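Local coordinates for interferon gamma receptor 1 (Gallus gallus, PDB 4EQ3), which probably binds interferon gamma as the cytokine-binding chain of its receptor, this being the two-domain extracellular part, at residues K85-G89 with S90-Q94. Sequence-based numbering, arbitrary orientation.
Sequences KAIVG and SQQSQ
Ser93 meets Ala86 in the tight, buried part of this hairpin. Its OG replaces a backbone carbonyl as acceptor for Ala86 N, 2.9 Å away and almost straight at 173°, because chi1 of 75° sets the hydroxyl between the backbone N and carbonyl carbon of Ser93. The same OG donates to Gln94 O, so two bonds fix its rotation, while Ala86 CB lies 3.7 Å from Ser93 OG. Ala86 O in turn accepts Ser93 N at 2.8 Å and also receives a CA-H...O contact from Gln92. Ala86 also packs on Phe41 of strand 40-46 and on Tyr32.

Nearer the turn, Val88 and Gln91 form an antiparallel hydrogen-bonded pair. Val88 N reaches Gln91 O at 2.8 Å and the return bond, from Gln91 N to Val88 O, is less straight at 151°. The type II' turn from Val88 to Gln91 has Gly89 at its first corner, where phi is positive, and exposed Ser90 at its second.

The other face of the ribbon carries the looser, solvent-facing contact. Ile87 and Gln92, a non-hydrogen-bonded pair, lie side by side, with Ile87 CG1 only grazing Gln92 CG at 4.2 Å. The extended Lys85 chain crosses to Gln92, where NZ bonds OE1 at 2.9 Å from above the amide carbonyl plane. On the opposite face the end of Gln91 leads away from Val88, although both residues touch Val11.

Strand 81-88 also pairs with strand 40-46, through Lys85 with Val42 and Ile87 with His40. The arrangement is a two-residue beta hairpin whose second strand, 91-97, forms one edge of a four-stranded antiparallel sheet in the N-terminal fibronectin type III-like domain of a class II cytokine receptor.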
ATOM      1  N   LYS A  85     -16.564  17.225  -8.486  1.00 26.52           N
ATOM      2  CA  LYS A  85     -17.425  18.401  -8.448  1.00 28.52           C
ATOM      3  C   LYS A  85     -18.505  18.176  -7.403  1.00 27.97           C
ATOM      4  O   LYS A  85     -18.829  17.034  -7.084  1.00 29.50           O
ATOM      5  CB  LYS A  85     -18.072  18.664  -9.812  1.00 29.13           C
ATOM      6  CG  LYS A  85     -19.060  17.580 -10.232  1.00 33.23           C
ATOM      7  CD  LYS A  85     -19.819  17.972 -11.497  1.00 37.61           C
ATOM      8  CE  LYS A  85     -20.610  16.793 -12.039  1.00 40.92           C
ATOM      9  NZ  LYS A  85     -21.408  17.142 -13.250  1.00 47.62           N
ATOM     10  N   ALA A  86     -19.063  19.271  -6.891  1.00 27.03           N
ATOM     11  CA  ALA A  86     -20.133  19.216  -5.900  1.00 29.92           C
ATOM     12  C   ALA A  86     -21.493  19.555  -6.502  1.00 35.03           C
ATOM     13  O   ALA A  86     -21.613  20.444  -7.348  1.00 32.71           O
ATOM     14  CB  ALA A  86     -19.832  20.162  -4.752  1.00 27.30           C
ATOM     15  N   ILE A  87     -22.519  18.848  -6.043  1.00 34.21           N
ATOM     16  CA  ILE A  87     -23.885  19.151  -6.431  1.00 39.31           C
ATOM     17  C   ILE A  87     -24.689  19.587  -5.215  1.00 41.39           C
ATOM     18  O   ILE A  87     -24.778  18.865  -4.220  1.00 40.03           O
ATOM     19  CB  ILE A  87     -24.567  17.948  -7.075  1.00 41.01           C
ATOM     20  CG1 ILE A  87     -23.691  17.383  -8.195  1.00 40.86           C
ATOM     21  CG2 ILE A  87     -25.939  18.352  -7.598  1.00 47.35           C
ATOM     22  CD1 ILE A  87     -24.184  16.061  -8.737  1.00 44.20           C
ATOM     23  N   VAL A  88     -25.267  20.779  -5.312  1.00 45.89           N
ATOM     24  CA  VAL A  88     -26.021  21.387  -4.228  1.00 49.16           C
ATOM     25  C   VAL A  88     -27.380  21.827  -4.759  1.00 54.14           C
ATOM     26  O   VAL A  88     -27.492  22.829  -5.466  1.00 52.46           O
ATOM     27  CB  VAL A  88     -25.268  22.604  -3.655  1.00 47.85           C
ATOM     28  CG1 VAL A  88     -26.189  23.465  -2.806  1.00 52.25           C
ATOM     29  CG2 VAL A  88     -24.060  22.154  -2.856  1.00 43.65           C
ATOM     30  N   GLY A  89     -28.416  21.072  -4.422  1.00 55.01           N
ATOM     31  CA  GLY A  89     -29.721  21.309  -5.003  1.00 58.24           C
ATOM     32  C   GLY A  89     -29.642  21.188  -6.512  1.00 58.44           C
ATOM     33  O   GLY A  89     -29.169  20.183  -7.042  1.00 57.58           O
ATOM     34  N   SER A  90     -30.101  22.226  -7.205  1.00 64.63           N
ATOM     35  CA  SER A  90     -30.114  22.249  -8.667  1.00 64.87           C
ATOM     36  C   SER A  90     -28.850  22.910  -9.208  1.00 61.32           C
ATOM     37  O   SER A  90     -28.766  23.246 -10.391  1.00 59.61           O
ATOM     38  CB  SER A  90     -31.352  22.997  -9.169  1.00 67.02           C
ATOM     39  OG  SER A  90     -31.560  24.189  -8.424  1.00 63.86           O
ATOM     40  N   GLN A  91     -27.876  23.096  -8.346  1.00 62.43           N
ATOM     41  CA  GLN A  91     -26.671  23.758  -8.745  1.00 59.12           C
ATOM     42  C   GLN A  91     -25.455  22.815  -8.667  1.00 55.63           C
ATOM     43  O   GLN A  91     -25.425  21.920  -7.871  1.00 50.21           O
ATOM     44  CB  GLN A  91     -26.507  25.062  -7.981  1.00 57.65           C
ATOM     45  CG  GLN A  91     -27.300  26.251  -8.614  1.00 63.62           C
ATOM     46  CD  GLN A  91     -27.121  27.547  -7.852  1.00 66.63           C
ATOM     47  OE1 GLN A  91     -26.163  28.299  -8.070  1.00 66.42           O
ATOM     48  NE2 GLN A  91     -28.047  27.830  -6.966  1.00 66.63           N
ATOM     49  N   GLN A  92     -24.488  23.026  -9.553  1.00 49.88           N
ATOM     50  CA  GLN A  92     -23.247  22.257  -9.606  1.00 45.05           C
ATOM     51  C   GLN A  92     -22.050  23.182  -9.479  1.00 41.71           C
ATOM     52  O   GLN A  92     -22.099  24.341  -9.905  1.00 38.59           O
ATOM     53  CB  GLN A  92     -23.127  21.519 -10.932  1.00 47.97           C
ATOM     54  CG  GLN A  92     -24.083  20.370 -11.118  1.00 50.81           C
ATOM     55  CD  GLN A  92     -23.705  19.534 -12.323  1.00 53.27           C
ATOM     56  OE1 GLN A  92     -22.675  19.776 -12.958  1.00 50.68           O
ATOM     57  NE2 GLN A  92     -24.532  18.542 -12.644  1.00 58.05           N
ATOM     58  N   SER A  93     -20.970  22.679  -8.896  1.00 32.48           N
ATOM     59  CA  SER A  93     -19.717  23.418  -8.943  1.00 33.15           C
ATOM     60  C   SER A  93     -18.930  22.953 -10.166  1.00 28.83           C
ATOM     61  O   SER A  93     -19.349  22.036 -10.880  1.00 31.51           O
ATOM     62  CB  SER A  93     -18.889  23.213  -7.672  1.00 28.12           C
ATOM     63  OG  SER A  93     -18.294  21.930  -7.667  1.00 25.75           O
ATOM     64  N   GLN A  94     -17.790  23.588 -10.407  1.00 25.57           N
ATOM     65  CA  GLN A  94     -16.878  23.102 -11.428  1.00 28.78           C
ATOM     66  C   GLN A  94     -16.053  22.011 -10.763  1.00 28.78           C
ATOM     67  O   GLN A  94     -16.103  21.846  -9.537  1.00 27.14           O
ATOM     68  CB  GLN A  94     -15.974  24.226 -11.927  1.00 27.09           C
ATOM     69  CG  GLN A  94     -16.716  25.475 -12.395  1.00 28.55           C
ATOM     70  CD  GLN A  94     -17.467  25.279 -13.716  1.00 32.04           C
ATOM     71  OE1 GLN A  94     -17.647  24.153 -14.193  1.00 26.84           O
ATOM     72  NE2 GLN A  94     -17.916  26.385 -14.302  1.00 31.40           N
TER